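Putative amidohydrolase (Unidentified, PDB 3MKV) is a prolidase of the amidohydrolase superfamily, a zinc-dependent enzyme that probably hydrolyses dipeptides ending in proline. Local coordinates at residues A[92-100]-A[119-129]; A[230-241]-A[249-259]. All coordinates share one frame; numbering follows the deposited sequence.

Contact 1: A[92-100]-A[119-129]; sequences PIMRAMLRR and VESGLVEGPRL
M94 carries the largest share of this contact, reaching from helix 83-99 into the turn that leads from helix 113-120 to strand 128-131. Its chain bends at chi3 (-63°), which brings CE to 3.9 Å from V124 CG2, the two side chains crossing at about a right angle. SD touches V119 CG2 at 4.1 Å and L129 CD1 at 4.2 Å, both to one side of it. The M94 backbone is used as well: its carbonyl O sits 3.2 Å from P127 CD, where G126 lets the loop come close to the helix. On the next turn M97 CB meets P127 CG at 3.6 Å, and L98 lays CD2 against the carbonyl of G126, whose O is hydrogen-bonded by K406. E125 provides the polar margin. Its extended side chain places OE1 2.8 Å from R95 NH2 in a salt bridge, with the carboxylate and guanidinium planes 20° apart but OE1 over one guanidinium face. V124 also packs on L88 of a second subunit. No hydrogen bond joins the two segments: where helix 83-99 backs onto this helix-to-strand connection, apolar contact does most of the joining, and a single ion pair adds an electrostatic, weakly directional attraction.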
loop_
_atom_site.group_PDB
_atom_site.type_symbol
_atom_site.label_atom_id
_atom_site.label_comp_id
_atom_site.label_asym_id
_atom_site.label_seq_id
_atom_site.Cartn_x
_atom_site.Cartn_y
_atom_site.Cartn_z
ATOM N N PRO A 92 24.056 32.480 -0.755
ATOM C CA PRO A 92 24.603 33.629 -0.043
ATOM C C PRO A 92 25.126 33.244 1.344
ATOM O O PRO A 92 26.146 33.772 1.792
ATOM C CB PRO A 92 23.405 34.580 0.074
ATOM C CG PRO A 92 22.195 33.736 -0.215
ATOM C CD PRO A 92 22.660 32.689 -1.164
ATOM N N ILE A 93 24.440 32.323 2.010
ATOM C CA ILE A 93 24.869 31.852 3.328
ATOM C C ILE A 93 26.252 31.205 3.306
ATOM O O ILE A 93 27.105 31.526 4.123
ATOM C CB ILE A 93 23.842 30.878 3.951
ATOM C CG1 ILE A 93 22.529 31.618 4.237
ATOM C CG2 ILE A 93 24.402 30.263 5.223
ATOM C CD1 ILE A 93 21.466 30.775 4.887
ATOM N N MET A 94 26.479 30.308 2.356
ATOM C CA MET A 94 27.778 29.657 2.240
ATOM C C MET A 94 28.889 30.656 1.901
ATOM O O MET A 94 30.030 30.526 2.368
ATOM C CB MET A 94 27.733 28.540 1.197
ATOM C CG MET A 94 27.159 27.216 1.702
ATOM S SD MET A 94 27.226 25.926 0.437
ATOM C CE MET A 94 26.153 26.628 -0.818
ATOM N N ARG A 95 28.548 31.641 1.076
ATOM C CA ARG A 95 29.499 32.636 0.603
ATOM C C ARG A 95 29.992 33.515 1.759
ATOM O O ARG A 95 31.165 33.894 1.830
ATOM C CB ARG A 95 28.821 33.508 -0.448
ATOM C CG ARG A 95 29.698 33.865 -1.621
ATOM C CD ARG A 95 28.864 34.053 -2.886
ATOM N NE ARG A 95 29.717 34.214 -4.060
ATOM C CZ ARG A 95 30.442 35.300 -4.298
ATOM N NH1 ARG A 95 30.411 36.315 -3.441
ATOM N NH2 ARG A 95 31.196 35.372 -5.386
ATOM N N ALA A 96 29.085 33.832 2.674
ATOM C CA ALA A 96 29.426 34.703 3.783
ATOM C C ALA A 96 30.313 34.004 4.807
ATOM O O ALA A 96 31.092 34.669 5.501
ATOM C CB ALA A 96 28.174 35.251 4.429
ATOM N N MET A 97 30.205 32.673 4.896
ATOM C CA MET A 97 31.008 31.901 5.852
ATOM C C MET A 97 32.451 32.005 5.429
ATOM O O MET A 97 33.335 32.273 6.247
ATOM C CB MET A 97 30.593 30.418 5.913
ATOM C CG MET A 97 29.185 30.145 6.469
ATOM S SD MET A 97 28.761 28.381 6.512
ATOM C CE MET A 97 27.321 28.396 7.530
ATOM N N LEU A 98 32.675 31.803 4.131
ATOM C CA LEU A 98 34.001 31.870 3.541
ATOM C C LEU A 98 34.623 33.257 3.721
ATOM O O LEU A 98 35.810 33.377 4.033
ATOM C CB LEU A 98 33.921 31.503 2.060
ATOM C CG LEU A 98 35.247 31.245 1.349
ATOM C CD1 LEU A 98 36.134 30.254 2.121
ATOM C CD2 LEU A 98 34.974 30.744 -0.080
ATOM N N ARG A 99 33.810 34.297 3.543
ATOM C CA ARG A 99 34.253 35.683 3.712
ATOM C C ARG A 99 34.717 35.966 5.133
ATOM O O ARG A 99 35.607 36.779 5.336
ATOM C CB ARG A 99 33.140 36.664 3.319
ATOM C CG ARG A 99 33.604 38.123 3.233
ATOM C CD ARG A 99 34.796 38.254 2.290
ATOM N NE ARG A 99 35.526 39.512 2.445
ATOM C CZ ARG A 99 36.620 39.661 3.194
ATOM N NH1 ARG A 99 37.114 38.624 3.866
ATOM N NH2 ARG A 99 37.219 40.844 3.273
ATOM N N ARG A 100 34.097 35.303 6.111
ATOM C CA ARG A 100 34.491 35.407 7.522
ATOM C C ARG A 100 35.728 34.551 7.838
ATOM O O ARG A 100 36.132 34.422 8.997
ATOM C CB ARG A 100 33.327 34.994 8.435
ATOM C CG ARG A 100 32.086 35.876 8.313
ATOM C CD ARG A 100 31.063 35.624 9.436
ATOM N NE ARG A 100 30.186 34.485 9.170
ATOM C CZ ARG A 100 29.040 34.558 8.493
ATOM N NH1 ARG A 100 28.626 35.718 8.006
ATOM N NH2 ARG A 100 28.308 33.468 8.302
ATOM N N VAL A 119 30.140 22.856 -4.341
ATOM C CA VAL A 119 31.311 23.622 -3.930
ATOM C C VAL A 119 32.608 23.092 -4.545
ATOM O O VAL A 119 33.418 23.861 -5.059
ATOM C CB VAL A 119 31.511 23.638 -2.389
ATOM C CG1 VAL A 119 32.797 24.360 -2.044
ATOM C CG2 VAL A 119 30.345 24.300 -1.689
ATOM N N GLU A 120 32.832 21.786 -4.477
ATOM C CA GLU A 120 34.114 21.273 -4.924
ATOM C C GLU A 120 34.303 21.449 -6.423
ATOM O O GLU A 120 35.426 21.639 -6.888
ATOM C CB GLU A 120 34.338 19.824 -4.481
ATOM C CG GLU A 120 34.572 19.679 -2.979
ATOM C CD GLU A 120 35.759 20.503 -2.461
ATOM O OE1 GLU A 120 36.909 20.171 -2.834
ATOM O OE2 GLU A 120 35.545 21.466 -1.671
ATOM N N SER A 121 33.208 21.395 -7.178
ATOM C CA SER A 121 33.270 21.595 -8.623
ATOM C C SER A 121 33.342 23.083 -8.999
ATOM O O SER A 121 33.447 23.437 -10.175
ATOM C CB SER A 121 32.067 20.944 -9.302
ATOM O OG SER A 121 30.903 21.735 -9.113
ATOM N N GLY A 122 33.287 23.952 -7.999
ATOM C CA GLY A 122 33.315 25.386 -8.245
ATOM C C GLY A 122 31.997 25.980 -8.725
ATOM O O GLY A 122 31.926 27.171 -9.026
ATOM N N LEU A 123 30.949 25.163 -8.794
ATOM C CA LEU A 123 29.646 25.652 -9.219
ATOM C C LEU A 123 29.151 26.769 -8.294
ATOM O O LEU A 123 28.451 27.685 -8.730
ATOM C CB LEU A 123 28.641 24.501 -9.305
ATOM C CG LEU A 123 27.197 24.803 -9.744
ATOM C CD1 LEU A 123 27.132 25.403 -11.161
ATOM C CD2 LEU A 123 26.328 23.543 -9.646
ATOM N N VAL A 124 29.503 26.685 -7.013
ATOM C CA VAL A 124 29.271 27.782 -6.080
ATOM C C VAL A 124 30.547 28.006 -5.278
ATOM O O VAL A 124 31.455 27.183 -5.322
ATOM C CB VAL A 124 28.112 27.504 -5.086
ATOM C CG1 VAL A 124 26.948 26.841 -5.778
ATOM C CG2 VAL A 124 28.598 26.670 -3.906
ATOM N N GLU A 125 30.614 29.118 -4.553
ATOM C CA GLU A 125 31.746 29.374 -3.671
ATOM C C GLU A 125 31.327 29.225 -2.219
ATOM O O GLU A 125 30.261 29.696 -1.816
ATOM C CB GLU A 125 32.303 30.780 -3.877
ATOM C CG GLU A 125 33.062 30.986 -5.172
ATOM C CD GLU A 125 33.390 32.448 -5.399
ATOM O OE1 GLU A 125 32.863 33.294 -4.643
ATOM O OE2 GLU A 125 34.173 32.755 -6.324
ATOM N N GLY A 126 32.166 28.569 -1.432
ATOM C CA GLY A 126 31.894 28.436 -0.018
ATOM C C GLY A 126 32.954 27.621 0.676
ATOM O O GLY A 126 33.958 27.239 0.074
ATOM N N PRO A 127 32.729 27.336 1.957
ATOM C CA PRO A 127 33.677 26.530 2.699
ATOM C C PRO A 127 33.686 25.105 2.146
ATOM O O PRO A 127 32.688 24.645 1.605
ATOM C CB PRO A 127 33.107 26.529 4.121
ATOM C CG PRO A 127 32.056 27.586 4.151
ATOM C CD PRO A 127 31.556 27.724 2.755
ATOM N N ARG A 128 34.813 24.421 2.267
ATOM C CA ARG A 128 34.855 22.998 2.039
ATOM C C ARG A 128 33.857 22.387 3.008
ATOM O O ARG A 128 33.782 22.799 4.169
ATOM C CB ARG A 128 36.263 22.471 2.305
ATOM C CG ARG A 128 36.354 20.969 2.365
ATOM C CD ARG A 128 37.763 20.530 2.691
ATOM N NE ARG A 128 38.750 21.084 1.767
ATOM C CZ ARG A 128 39.393 22.229 1.967
ATOM N NH1 ARG A 128 39.145 22.942 3.056
ATOM N NH2 ARG A 128 40.286 22.655 1.079
ATOM N N LEU A 129 33.074 21.422 2.533
ATOM C CA LEU A 129 31.932 20.923 3.313
ATOM C C LEU A 129 32.118 19.502 3.798
ATOM O O LEU A 129 32.354 18.593 3.011
ATOM C CB LEU A 129 30.643 21.007 2.498
ATOM C CG LEU A 129 30.014 22.366 2.175
ATOM C CD1 LEU A 129 28.647 22.144 1.539
ATOM C CD2 LEU A 129 29.869 23.223 3.420
#

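Contact 2: A[230-241]-A[249-259]; sequences YVLAHAYTPAAI and VRTIEHGNLID. With ZN (zinc ion), chain J; SO4 (sulfate ion), chain K; SO4 (sulfate ion), chain L.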
loop_
_atom_site.group_PDB
_atom_site.type_symbol
_atom_site.label_atom_id
_atom_site.label_comp_id
_atom_site.label_asym_id
_atom_site.label_seq_id
_atom_site.Cartn_x
_atom_site.Cartn_y
_atom_site.Cartn_z
ATOM N N TYR A 230 32.309 8.404 11.889
ATOM C CA TYR A 230 31.900 8.473 13.284
ATOM C C TYR A 230 30.542 9.171 13.428
ATOM O O TYR A 230 29.936 9.619 12.449
ATOM C CB TYR A 230 32.968 9.229 14.103
ATOM C CG TYR A 230 33.031 10.697 13.741
ATOM C CD1 TYR A 230 32.273 11.639 14.437
ATOM C CD2 TYR A 230 33.797 11.130 12.663
ATOM C CE1 TYR A 230 32.299 12.985 14.081
ATOM C CE2 TYR A 230 33.834 12.456 12.302
ATOM C CZ TYR A 230 33.085 13.380 13.008
ATOM O OH TYR A 230 33.125 14.699 12.637
ATOM N N VAL A 231 30.087 9.277 14.670
ATOM C CA VAL A 231 28.805 9.870 14.993
ATOM C C VAL A 231 28.992 11.110 15.874
ATOM O O VAL A 231 29.771 11.103 16.831
ATOM C CB VAL A 231 27.916 8.837 15.736
ATOM C CG1 VAL A 231 26.642 9.493 16.302
ATOM C CG2 VAL A 231 27.575 7.634 14.818
ATOM N N LEU A 232 28.289 12.186 15.548
ATOM C CA LEU A 232 28.241 13.336 16.442
ATOM C C LEU A 232 26.814 13.383 16.945
ATOM O O LEU A 232 25.892 13.010 16.214
ATOM C CB LEU A 232 28.605 14.639 15.726
ATOM C CG LEU A 232 27.735 15.051 14.532
ATOM C CD1 LEU A 232 27.478 16.550 14.523
ATOM C CD2 LEU A 232 28.356 14.588 13.215
ATOM N N ALA A 233 26.636 13.814 18.193
ATOM C CA ALA A 233 25.350 13.724 18.850
ATOM C C ALA A 233 25.033 14.988 19.592
ATOM O O ALA A 233 25.838 15.467 20.376
ATOM C CB ALA A 233 25.329 12.551 19.806
ATOM N N HIS A 234 23.850 15.523 19.331
ATOM C CA HIS A 234 23.334 16.677 20.045
ATOM C C HIS A 234 22.877 16.174 21.424
ATOM O O HIS A 234 22.093 15.225 21.514
ATOM C CB HIS A 234 22.204 17.287 19.201
ATOM C CG HIS A 234 21.186 18.073 19.972
ATOM N ND1 HIS A 234 20.957 19.412 19.744
ATOM C CD2 HIS A 234 20.293 17.696 20.916
ATOM C CE1 HIS A 234 19.986 19.836 20.534
ATOM N NE2 HIS A 234 19.570 18.814 21.260
ATOM N N ALA A 235 23.411 16.776 22.487
ATOM C CA ALA A 235 23.117 16.364 23.872
ATOM C C ALA A 235 23.427 17.487 24.863
ATOM O O ALA A 235 24.497 18.088 24.806
ATOM C CB ALA A 235 23.908 15.107 24.238
ATOM N N TYR A 236 22.503 17.762 25.779
ATOM C CA TYR A 236 22.685 18.854 26.747
ATOM C C TYR A 236 23.077 18.431 28.176
ATOM O O TYR A 236 24.018 18.988 28.747
ATOM C CB TYR A 236 21.442 19.736 26.801
ATOM C CG TYR A 236 21.279 20.658 25.615
ATOM C CD1 TYR A 236 22.296 21.529 25.243
ATOM C CD2 TYR A 236 20.095 20.683 24.886
ATOM C CE1 TYR A 236 22.151 22.379 24.166
ATOM C CE2 TYR A 236 19.940 21.531 23.802
ATOM C CZ TYR A 236 20.972 22.378 23.444
ATOM O OH TYR A 236 20.828 23.228 22.366
ATOM N N THR A 237 22.360 17.462 28.746
ATOM C CA THR A 237 22.527 17.093 30.159
ATOM C C THR A 237 23.557 15.999 30.437
ATOM O O THR A 237 23.864 15.175 29.577
ATOM C CB THR A 237 21.202 16.628 30.786
ATOM O OG1 THR A 237 20.779 15.414 30.154
ATOM C CG2 THR A 237 20.121 17.689 30.636
ATOM N N PRO A 238 24.092 15.985 31.664
ATOM C CA PRO A 238 25.065 14.952 32.018
ATOM C C PRO A 238 24.574 13.549 31.654
ATOM O O PRO A 238 25.281 12.802 30.993
ATOM C CB PRO A 238 25.213 15.113 33.537
ATOM C CG PRO A 238 24.900 16.586 33.786
ATOM C CD PRO A 238 23.828 16.926 32.772
ATOM N N ALA A 239 23.372 13.193 32.087
ATOM C CA ALA A 239 22.813 11.875 31.788
ATOM C C ALA A 239 22.842 11.556 30.287
ATOM O O ALA A 239 23.255 10.473 29.883
ATOM C CB ALA A 239 21.398 11.786 32.321
ATOM N N ALA A 240 22.396 12.507 29.468
ATOM C CA ALA A 240 22.340 12.326 28.019
ATOM C C ALA A 240 23.728 12.338 27.370
ATOM O O ALA A 240 24.034 11.528 26.494
ATOM C CB ALA A 240 21.444 13.380 27.402
ATOM N N ILE A 241 24.576 13.250 27.815
ATOM C CA ILE A 241 25.953 13.258 27.368
ATOM C C ILE A 241 26.659 11.946 27.705
ATOM O O ILE A 241 27.314 11.340 26.858
ATOM C CB ILE A 241 26.707 14.403 28.012
ATOM C CG1 ILE A 241 26.107 15.742 27.557
ATOM C CG2 ILE A 241 28.188 14.288 27.692
ATOM C CD1 ILE A 241 26.664 16.961 28.283
ATOM N N VAL A 249 29.678 7.374 20.771
ATOM C CA VAL A 249 29.623 8.640 20.049
ATOM C C VAL A 249 30.952 9.398 20.169
ATOM O O VAL A 249 31.494 9.509 21.263
ATOM C CB VAL A 249 28.490 9.499 20.604
ATOM C CG1 VAL A 249 28.556 10.899 20.059
ATOM C CG2 VAL A 249 27.151 8.869 20.282
ATOM N N ARG A 250 31.468 9.925 19.056
ATOM C CA ARG A 250 32.788 10.588 19.048
ATOM C C ARG A 250 32.794 12.093 19.390
ATOM O O ARG A 250 33.651 12.559 20.148
ATOM C CB ARG A 250 33.503 10.353 17.722
ATOM C CG ARG A 250 34.923 10.918 17.654
ATOM C CD ARG A 250 35.785 10.088 16.686
ATOM N NE ARG A 250 36.994 10.808 16.289
ATOM C CZ ARG A 250 36.997 11.900 15.527
ATOM N NH1 ARG A 250 35.853 12.395 15.088
ATOM N NH2 ARG A 250 38.139 12.509 15.227
ATOM N N THR A 251 31.869 12.862 18.827
ATOM C CA THR A 251 31.777 14.259 19.233
ATOM C C THR A 251 30.411 14.564 19.814
ATOM O O THR A 251 29.400 14.033 19.354
ATOM C CB THR A 251 32.188 15.289 18.104
ATOM O OG1 THR A 251 31.150 15.429 17.123
ATOM C CG2 THR A 251 33.477 14.858 17.423
ATOM N N ILE A 252 30.409 15.405 20.844
ATOM C CA ILE A 252 29.193 15.840 21.505
ATOM C C ILE A 252 28.937 17.302 21.192
ATOM O O ILE A 252 29.857 18.121 21.189
ATOM C CB ILE A 252 29.320 15.711 23.019
ATOM C CG1 ILE A 252 29.512 14.241 23.432
ATOM C CG2 ILE A 252 28.121 16.350 23.694
ATOM C CD1 ILE A 252 28.266 13.372 23.259
ATOM N N GLU A 253 27.684 17.632 20.929
ATOM C CA GLU A 253 27.351 18.948 20.428
ATOM C C GLU A 253 26.634 19.758 21.502
ATOM O O GLU A 253 25.647 19.301 22.088
ATOM C CB GLU A 253 26.498 18.848 19.157
ATOM C CG GLU A 253 27.088 17.959 18.065
ATOM C CD GLU A 253 28.473 18.396 17.600
ATOM O OE1 GLU A 253 28.604 19.531 17.082
ATOM O OE2 GLU A 253 29.426 17.589 17.737
ATOM N N HIS A 254 27.147 20.961 21.748
ATOM C CA HIS A 254 26.586 21.862 22.743
ATOM C C HIS A 254 27.138 21.511 24.119
ATOM O O HIS A 254 28.084 22.152 24.592
ATOM C CB HIS A 254 25.059 21.812 22.722
ATOM C CG HIS A 254 24.471 21.995 21.356
ATOM N ND1 HIS A 254 24.764 23.080 20.556
ATOM C CD2 HIS A 254 23.595 21.238 20.653
ATOM C CE1 HIS A 254 24.099 22.981 19.418
ATOM N NE2 HIS A 254 23.382 21.872 19.452
ATOM N N GLY A 255 26.570 20.483 24.749
ATOM C CA GLY A 255 27.049 20.028 26.056
ATOM C C GLY A 255 26.882 21.079 27.145
ATOM O O GLY A 255 27.643 21.106 28.109
ATOM N N ASN A 256 25.861 21.921 27.002
ATOM C CA ASN A 256 25.675 23.083 27.861
ATOM C C ASN A 256 25.612 22.799 29.361
ATOM O O ASN A 256 26.246 23.499 30.159
ATOM C CB ASN A 256 24.420 23.849 27.449
ATOM C CG ASN A 256 24.594 24.610 26.151
ATOM O OD1 ASN A 256 25.018 24.053 25.133
ATOM N ND2 ASN A 256 24.244 25.890 26.176
ATOM N N LEU A 257 24.831 21.795 29.744
ATOM C CA LEU A 257 24.591 21.507 31.158
ATOM C C LEU A 257 25.505 20.405 31.680
ATOM O O LEU A 257 25.204 19.745 32.667
ATOM C CB LEU A 257 23.125 21.132 31.375
ATOM C CG LEU A 257 22.174 22.265 30.978
ATOM C CD1 LEU A 257 20.718 21.819 30.994
ATOM C CD2 LEU A 257 22.386 23.469 31.888
ATOM N N ILE A 258 26.625 20.201 31.006
ATOM C CA ILE A 258 27.566 19.184 31.433
ATOM C C ILE A 258 28.072 19.520 32.831
ATOM O O ILE A 258 28.101 20.688 33.228
ATOM C CB ILE A 258 28.752 19.075 30.451
ATOM C CG1 ILE A 258 29.610 17.857 30.774
ATOM C CG2 ILE A 258 29.588 20.352 30.459
ATOM C CD1 ILE A 258 30.578 17.503 29.659
ATOM N N ASP A 259 28.473 18.492 33.571
ATOM C CA ASP A 259 29.032 18.685 34.901
ATOM C C ASP A 259 30.448 18.117 34.996
ATOM O O ASP A 259 30.862 17.312 34.156
ATOM C CB ASP A 259 28.128 18.049 35.958
ATOM C CG ASP A 259 28.034 16.543 35.813
ATOM O OD1 ASP A 259 28.709 15.980 34.916
ATOM O OD2 ASP A 259 27.285 15.920 36.601
HETATM ZN ZN ZN J . 21.878 20.705 17.920
HETATM S S SO4 K . 18.779 23.624 19.652
HETATM O O1 SO4 K . 19.539 24.854 19.888
HETATM O O2 SO4 K . 18.599 22.913 20.916
HETATM O O3 SO4 K . 17.463 23.960 19.104
HETATM O O4 SO4 K . 19.515 22.772 18.717
HETATM S S SO4 L . 40.530 10.534 17.647
HETATM O O1 SO4 L . 40.180 11.618 16.733
HETATM O O2 SO4 L . 41.794 9.944 17.245
HETATM O O3 SO4 L . 40.640 11.073 18.996
HETATM O O4 SO4 L . 39.501 9.496 17.603
#
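H234 and H254 meet at a zinc ion, bound by H234 ND1 and H254 NE2, each at 2.4 Å, and completed by carboxylated K193. The other imidazole nitrogens, H234 NE2 and H254 ND1, bond G198 O and T276 OG1, which fixes how the rings are turned. Beneath them, parallel strands 232-235 and 251-254 exchange backbone bonds: A233 N gives to T251 O at 3.0 Å, A233 O accepts from E253 N at 2.9 Å, and V231 O takes R250 N and, weakly, T251 N. Beyond the strand ends, G255 N reaches A235 O and L257 N reaches Y236 O from above the carbonyl plane. E253 OE2 accepts from T251 OG1 at 2.8 Å and pairs with R106, while OE1 bonds H65, a ligand of the other zinc. Y236 OH bonds Y280 OH and donates to O2 of a sulfate, probably from the crystallisation liquor, at 2.7 Å. R250 NH1 lies over the Y230 ring centre in a cation-pi contact and bonds V362 O; NE and NH2 hold a second sulfate. In this beta-alpha-beta unit the backbone bonds hold the strand ends abreast, consistent with bringing H234 and H254 to one zinc ion, while E253 orients a ligand of the other.

How the contacts relate
The two contacts illustrate how one TIM-barrel fold can join neighbouring elements by different chemistry. Both are largely buried, yet they share no element and lie on opposite sides of the chain's centre, with centres 28 Å apart and nearest atoms about 10 Å apart. Contact 1 sets a helix against the turn entering a strand; it buries less than half the area of contact 2, relies on apolar side chains, and has a partly solvent-facing ion pair and a neighbouring subunit at its margins. Contact 2 pairs two strands within the chain, untouched by other subunits, and combines backbone bonds with metal ligation. Its polar bonds thus run from R250 to the metal, whereas contact 1 is mainly apolar.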